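Local coordinates for protein carboxypeptidase 1 (Deinococcus radiodurans str. R1, PDB 5GIV) that probably releases amino acids one at a time from the C-terminus of peptides, with broad specificity, as a zinc-dependent carboxypeptidase of the M32 family, at residues R216-Y221 with S263-A268; T233-M238 with T249-E254. All coordinates share one frame; numbering follows the deposited sequence.

Contact 1. Residues R216-Y221 with S263-A268; sequences RVIRDY and STLHEA. With ZN (zinc ion), chain G.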
loop_
_atom_site.group_PDB
_atom_site.type_symbol
_atom_site.label_atom_id
_atom_site.label_comp_id
_atom_site.label_asym_id
_atom_site.label_seq_id
_atom_site.Cartn_x
_atom_site.Cartn_y
_atom_site.Cartn_z
ATOM N N ARG A 216 -15.635 -15.214 5.170
ATOM C CA ARG A 216 -16.576 -16.140 4.555
ATOM C C ARG A 216 -17.971 -15.527 4.460
ATOM O O ARG A 216 -18.672 -15.717 3.460
ATOM C CB ARG A 216 -16.609 -17.449 5.340
ATOM C CG ARG A 216 -15.286 -18.216 5.319
ATOM C CD ARG A 216 -15.468 -19.649 5.797
ATOM N NE ARG A 216 -15.857 -19.739 7.202
ATOM C CZ ARG A 216 -14.993 -19.861 8.206
ATOM N NH1 ARG A 216 -13.690 -19.892 7.962
ATOM N NH2 ARG A 216 -15.425 -19.947 9.455
ATOM N N VAL A 217 -18.383 -14.771 5.477
ATOM C CA VAL A 217 -19.709 -14.163 5.462
ATOM C C VAL A 217 -19.804 -13.100 4.372
ATOM O O VAL A 217 -20.722 -13.121 3.548
ATOM C CB VAL A 217 -20.054 -13.588 6.847
ATOM C CG1 VAL A 217 -21.353 -12.786 6.776
ATOM C CG2 VAL A 217 -20.152 -14.715 7.883
ATOM N N ILE A 218 -18.865 -12.152 4.343
ATOM C CA ILE A 218 -19.012 -11.088 3.357
ATOM C C ILE A 218 -18.762 -11.625 1.958
ATOM O O ILE A 218 -19.299 -11.101 0.973
ATOM C CB ILE A 218 -18.097 -9.886 3.673
ATOM C CG1 ILE A 218 -16.631 -10.246 3.442
ATOM C CG2 ILE A 218 -18.374 -9.358 5.078
ATOM C CD1 ILE A 218 -15.679 -9.095 3.678
ATOM N N ARG A 219 -17.948 -12.670 1.838
ATOM C CA ARG A 219 -17.830 -13.351 0.558
ATOM C C ARG A 219 -19.196 -13.838 0.086
ATOM O O ARG A 219 -19.578 -13.616 -1.067
ATOM C CB ARG A 219 -16.838 -14.506 0.672
ATOM C CG ARG A 219 -16.595 -15.245 -0.619
ATOM C CD ARG A 219 -17.142 -16.654 -0.552
ATOM N NE ARG A 219 -16.257 -17.574 0.169
ATOM C CZ ARG A 219 -16.620 -18.271 1.239
ATOM N NH1 ARG A 219 -17.849 -18.156 1.714
ATOM N NH2 ARG A 219 -15.761 -19.094 1.823
ATOM N N ASP A 220 -19.961 -14.484 0.980
ATOM C CA ASP A 220 -21.322 -14.896 0.631
ATOM C C ASP A 220 -22.213 -13.689 0.373
ATOM O O ASP A 220 -23.114 -13.750 -0.465
ATOM C CB ASP A 220 -21.948 -15.760 1.729
ATOM C CG ASP A 220 -21.207 -17.059 1.960
ATOM O OD1 ASP A 220 -20.350 -17.420 1.129
ATOM O OD2 ASP A 220 -21.529 -17.742 2.960
ATOM N N TYR A 221 -22.018 -12.600 1.121
ATOM C CA TYR A 221 -22.781 -11.384 0.851
ATOM C C TYR A 221 -22.635 -10.968 -0.614
ATOM O O TYR A 221 -23.601 -10.529 -1.248
ATOM C CB TYR A 221 -22.318 -10.248 1.771
ATOM C CG TYR A 221 -22.955 -10.181 3.157
ATOM C CD1 TYR A 221 -23.837 -11.155 3.602
ATOM C CD2 TYR A 221 -22.667 -9.121 4.013
ATOM C CE1 TYR A 221 -24.412 -11.074 4.872
ATOM C CE2 TYR A 221 -23.231 -9.027 5.261
ATOM C CZ TYR A 221 -24.106 -10.001 5.693
ATOM O OH TYR A 221 -24.667 -9.891 6.949
ATOM N N SER A 263 -18.040 -4.907 12.590
ATOM C CA SER A 263 -17.242 -3.938 11.842
ATOM C C SER A 263 -17.018 -4.406 10.407
ATOM O O SER A 263 -17.100 -3.610 9.463
ATOM C CB SER A 263 -15.888 -3.705 12.519
ATOM O OG SER A 263 -16.004 -3.000 13.741
ATOM N N THR A 264 -16.702 -5.692 10.230
ATOM C CA THR A 264 -16.453 -6.217 8.894
ATOM C C THR A 264 -17.723 -6.192 8.044
ATOM O O THR A 264 -17.698 -5.731 6.898
ATOM C CB THR A 264 -15.864 -7.628 8.993
ATOM O OG1 THR A 264 -14.547 -7.549 9.548
ATOM C CG2 THR A 264 -15.791 -8.297 7.629
ATOM N N LEU A 265 -18.856 -6.636 8.603
ATOM C CA LEU A 265 -20.102 -6.598 7.843
ATOM C C LEU A 265 -20.466 -5.168 7.479
ATOM O O LEU A 265 -20.855 -4.884 6.343
ATOM C CB LEU A 265 -21.235 -7.253 8.640
ATOM C CG LEU A 265 -21.050 -8.694 9.125
ATOM C CD1 LEU A 265 -22.356 -9.274 9.653
ATOM C CD2 LEU A 265 -20.509 -9.560 8.009
ATOM N N HIS A 266 -20.261 -4.239 8.409
ATOM C CA HIS A 266 -20.559 -2.837 8.149
ATOM C C HIS A 266 -19.727 -2.298 6.989
ATOM O O HIS A 266 -20.274 -1.790 6.002
ATOM C CB HIS A 266 -20.314 -2.025 9.424
ATOM C CG HIS A 266 -20.616 -0.565 9.285
ATOM N ND1 HIS A 266 -21.769 0.004 9.779
ATOM C CD2 HIS A 266 -19.914 0.442 8.713
ATOM C CE1 HIS A 266 -21.762 1.300 9.520
ATOM N NE2 HIS A 266 -20.649 1.591 8.872
ATOM N N GLU A 267 -18.391 -2.395 7.088
ATOM C CA GLU A 267 -17.534 -1.857 6.024
ATOM C C GLU A 267 -17.717 -2.600 4.701
ATOM O O GLU A 267 -17.628 -1.985 3.630
ATOM C CB GLU A 267 -16.056 -1.897 6.439
ATOM C CG GLU A 267 -15.687 -1.057 7.665
ATOM C CD GLU A 267 -16.073 0.405 7.527
ATOM O OE1 GLU A 267 -16.075 0.936 6.394
ATOM O OE2 GLU A 267 -16.360 1.031 8.564
ATOM N N ALA A 268 -17.965 -3.909 4.748
ATOM C CA ALA A 268 -18.280 -4.632 3.522
ATOM C C ALA A 268 -19.518 -4.052 2.857
ATOM O O ALA A 268 -19.586 -3.962 1.626
ATOM C CB ALA A 268 -18.472 -6.122 3.816
HETATM ZN ZN ZN G . -20.190 3.609 8.014
HETATM O O HOH W 1 -17.801 3.471 8.298
HETATM O O HOH W 2 -20.325 4.071 9.998
HETATM O O HOH W 3 -18.839 5.460 7.170
#
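Leu265 and Ile218 meet between segments 216-221 and 263-268, on helices 207-221 and 257-275, whose axes lie 27° from parallel and 10.0 Å apart, and their branched ends carry most of the buried surface. CD2 of Leu265 does much of the work: it lies 3.6 Å from CG2 of Ile218 and equally close to CG1 of Val217. Its sister methyl CD1 goes to the hydroxyl end of Tyr221, 3.6 Å from OH, the two side chains crossing at about a right angle. The same CG2 of Ile218 also touches CB of Ala268 at 3.5 Å and CG2 of Thr264 at 3.8 Å. With chi1 at 70°, its CG1 sits between the backbone N and the carbonyl carbon, which brings CD1 to the same threonine methyl. Cut back to an alanine here, the side chain would lose CG2 and CD1, and a gap would probably open facing Thr264 CG2 and Ala268 CB, with Leu265 CD2 left to Val217 on this helix. The hydroxyl of Thr264 bonds outside this pair, to Gln230. Helix 257-275 also carries His266, whose NE2 binds zinc at 2.2 Å, and Glu267, the predicted proton donor/acceptor: an apolar seam thus backs the HExxH helix of a zinc metallopeptidase.

Contact 2. Residues T233-M238 with T249-E254; sequences THHPFM and TTRVKE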
loop_
_atom_site.group_PDB
_atom_site.type_symbol
_atom_site.label_atom_id
_atom_site.label_comp_id
_atom_site.label_asym_id
_atom_site.label_seq_id
_atom_site.Cartn_x
_atom_site.Cartn_y
_atom_site.Cartn_z
ATOM N N THR A 233 -6.738 -2.407 11.186
ATOM C CA THR A 233 -6.327 -1.054 11.533
ATOM C C THR A 233 -6.922 -0.694 12.890
ATOM O O THR A 233 -7.685 -1.461 13.484
ATOM C CB THR A 233 -6.732 -0.034 10.465
ATOM O OG1 THR A 233 -8.160 0.024 10.366
ATOM C CG2 THR A 233 -6.134 -0.396 9.123
ATOM N N HIS A 234 -6.566 0.497 13.375
ATOM C CA HIS A 234 -7.126 0.970 14.633
ATOM C C HIS A 234 -8.616 1.252 14.480
ATOM O O HIS A 234 -9.407 0.947 15.378
ATOM C CB HIS A 234 -6.369 2.229 15.085
ATOM C CG HIS A 234 -6.640 2.647 16.502
ATOM N ND1 HIS A 234 -7.227 1.814 17.434
ATOM C CD2 HIS A 234 -6.370 3.805 17.154
ATOM C CE1 HIS A 234 -7.319 2.444 18.592
ATOM N NE2 HIS A 234 -6.807 3.655 18.449
ATOM N N HIS A 235 -9.015 1.820 13.342
ATOM C CA HIS A 235 -10.406 2.173 13.072
ATOM C C HIS A 235 -10.878 1.566 11.758
ATOM O O HIS A 235 -10.272 1.836 10.700
ATOM C CB HIS A 235 -10.582 3.691 13.067
ATOM C CG HIS A 235 -10.197 4.331 14.361
ATOM N ND1 HIS A 235 -10.979 4.237 15.494
ATOM C CD2 HIS A 235 -9.102 5.042 14.715
ATOM C CE1 HIS A 235 -10.391 4.883 16.485
ATOM N NE2 HIS A 235 -9.248 5.377 16.041
ATOM N N PRO A 236 -11.909 0.724 11.771
ATOM C CA PRO A 236 -12.436 0.174 10.516
ATOM C C PRO A 236 -12.887 1.279 9.569
ATOM O O PRO A 236 -13.468 2.280 9.989
ATOM C CB PRO A 236 -13.629 -0.673 10.977
ATOM C CG PRO A 236 -13.345 -0.999 12.388
ATOM C CD PRO A 236 -12.609 0.185 12.949
ATOM N N PHE A 237 -12.630 1.081 8.277
ATOM C CA PHE A 237 -13.085 2.023 7.260
ATOM C C PHE A 237 -13.113 1.322 5.910
ATOM O O PHE A 237 -12.651 0.189 5.762
ATOM C CB PHE A 237 -12.203 3.274 7.216
ATOM C CG PHE A 237 -10.776 3.002 6.836
ATOM C CD1 PHE A 237 -9.831 2.708 7.802
ATOM C CD2 PHE A 237 -10.374 3.056 5.505
ATOM C CE1 PHE A 237 -8.506 2.467 7.456
ATOM C CE2 PHE A 237 -9.057 2.805 5.152
ATOM C CZ PHE A 237 -8.122 2.509 6.133
ATOM N N MET A 238 -13.678 2.011 4.926
ATOM C CA MET A 238 -13.702 1.567 3.541
ATOM C C MET A 238 -13.066 2.644 2.679
ATOM O O MET A 238 -13.261 3.840 2.922
ATOM C CB MET A 238 -15.137 1.270 3.081
ATOM C CG MET A 238 -15.301 0.807 1.627
ATOM S SD MET A 238 -15.576 2.155 0.452
ATOM C CE MET A 238 -17.215 2.627 0.915
ATOM N N THR A 249 -11.221 -2.341 6.150
ATOM C CA THR A 249 -10.404 -2.685 7.301
ATOM C C THR A 249 -11.315 -2.944 8.488
ATOM O O THR A 249 -12.428 -2.416 8.565
ATOM C CB THR A 249 -9.380 -1.586 7.642
ATOM O OG1 THR A 249 -10.064 -0.385 8.018
ATOM C CG2 THR A 249 -8.469 -1.303 6.447
ATOM N N THR A 250 -10.830 -3.766 9.414
ATOM C CA THR A 250 -11.587 -4.145 10.594
ATOM C C THR A 250 -10.651 -4.134 11.796
ATOM O O THR A 250 -9.438 -3.923 11.669
ATOM C CB THR A 250 -12.253 -5.519 10.412
ATOM O OG1 THR A 250 -13.243 -5.720 11.430
ATOM C CG2 THR A 250 -11.205 -6.646 10.469
ATOM N N ARG A 251 -11.237 -4.339 12.975
ATOM C CA ARG A 251 -10.505 -4.342 14.235
ATOM C C ARG A 251 -10.978 -5.517 15.070
ATOM O O ARG A 251 -12.186 -5.729 15.205
ATOM C CB ARG A 251 -10.717 -3.024 14.975
ATOM C CG ARG A 251 -10.424 -3.063 16.441
ATOM C CD ARG A 251 -11.080 -1.859 17.096
ATOM N NE ARG A 251 -12.532 -1.860 16.900
ATOM C CZ ARG A 251 -13.286 -0.763 16.900
ATOM N NH1 ARG A 251 -12.724 0.433 17.074
ATOM N NH2 ARG A 251 -14.599 -0.861 16.720
ATOM N N VAL A 252 -10.041 -6.288 15.617
ATOM C CA VAL A 252 -10.356 -7.551 16.270
ATOM C C VAL A 252 -10.081 -7.445 17.761
ATOM O O VAL A 252 -8.993 -7.023 18.168
ATOM C CB VAL A 252 -9.556 -8.710 15.660
ATOM C CG1 VAL A 252 -10.010 -10.041 16.278
ATOM C CG2 VAL A 252 -9.722 -8.715 14.157
ATOM N N LYS A 253 -11.055 -7.853 18.570
ATOM C CA LYS A 253 -10.897 -8.010 20.012
ATOM C C LYS A 253 -11.144 -9.471 20.369
ATOM O O LYS A 253 -12.270 -9.959 20.260
ATOM C CB LYS A 253 -11.846 -7.090 20.779
ATOM C CG LYS A 253 -11.417 -5.642 20.725
ATOM C CD LYS A 253 -12.083 -4.805 21.793
ATOM C CE LYS A 253 -13.384 -4.255 21.295
ATOM N NZ LYS A 253 -13.100 -3.109 20.387
ATOM N N GLU A 254 -10.097 -10.176 20.797
ATOM C CA GLU A 254 -10.306 -11.557 21.205
ATOM C C GLU A 254 -11.248 -11.660 22.395
ATOM O O GLU A 254 -11.872 -12.706 22.588
ATOM C CB GLU A 254 -8.972 -12.232 21.529
ATOM C CG GLU A 254 -8.097 -12.450 20.307
ATOM C CD GLU A 254 -7.105 -13.590 20.474
ATOM O OE1 GLU A 254 -6.850 -14.013 21.624
ATOM O OE2 GLU A 254 -6.611 -14.088 19.436
#
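Thr249 is gripped by Thr233 and Phe237 where a loop joins two strands of the small mixed sheet beside the HExxH helix. Its hydroxyl stands at the centre: OG1 accepts the N-H of Phe237 at 3.0 Å, in a rather bent bond of 137°, and donates to OG1 of Thr233 at 3.1 Å. Both bonds depend on chi1 of 64°, which holds OG1 between the backbone N and the carbonyl carbon of Thr249 and sends CG2 to the Phe237 ring. That methyl makes a CH-pi contact over the ring face, 4.2 Å from the centroid. Thr249 OG1 also lies over a face of this ring, 3.1 Å from CD1 of Phe237.

Backbone bonds frame this centre. Thr249 N binds Phe237 O, continuing the antiparallel pairing of strands 238-242 and 245-250, while Thr233 N donates to Thr250 O at 3.1 Å, following the parallel pairing with strand 230-232. One strand end is therefore held from both neighbours as the loop passes between them.

Farther along, Pro236 lies against the chain of Thr249 and Thr250 and bears on Arg251. The arginine chain is bent at chi3, and Pro236 CD sits over the centre of one face of the guanidinium, 4.1 Å from Arg251 CZ. Outside the pair, helix 8-36 touches Thr233 and Phe237, and Ser263 of helix 257-275 touches Pro236. The loop also braces itself: Thr233 OG1 donates a hydrogen bond to His235 O at 2.8 Å, approaching from above the carbonyl plane, 71° out of it.

How the contacts relate
The two contacts illustrate how chemistry follows depth around one zinc-binding helix. Contact 1 is wholly buried and joins helix to helix through methyl groups and a tyrosine, without a hydrogen bond across it; contact 2, partly exposed, binds loop to strand through backbone and hydroxyl bonds, with exposed histidines at its rim and an arginine packed against a proline. Strand 245-250 leads on to helix 257-275, and the pieces meet again in space: Thr264 OG1 and Thr250 OG1 lie 2.9 Å apart, probably hydrogen-bonded. On the zinc-facing side, Glu267 OE1 packs 3.0 Å from Met238 N. The helix meets 216-221 through apolar side chains and loop 233-238 beside its predicted active-site glutamate.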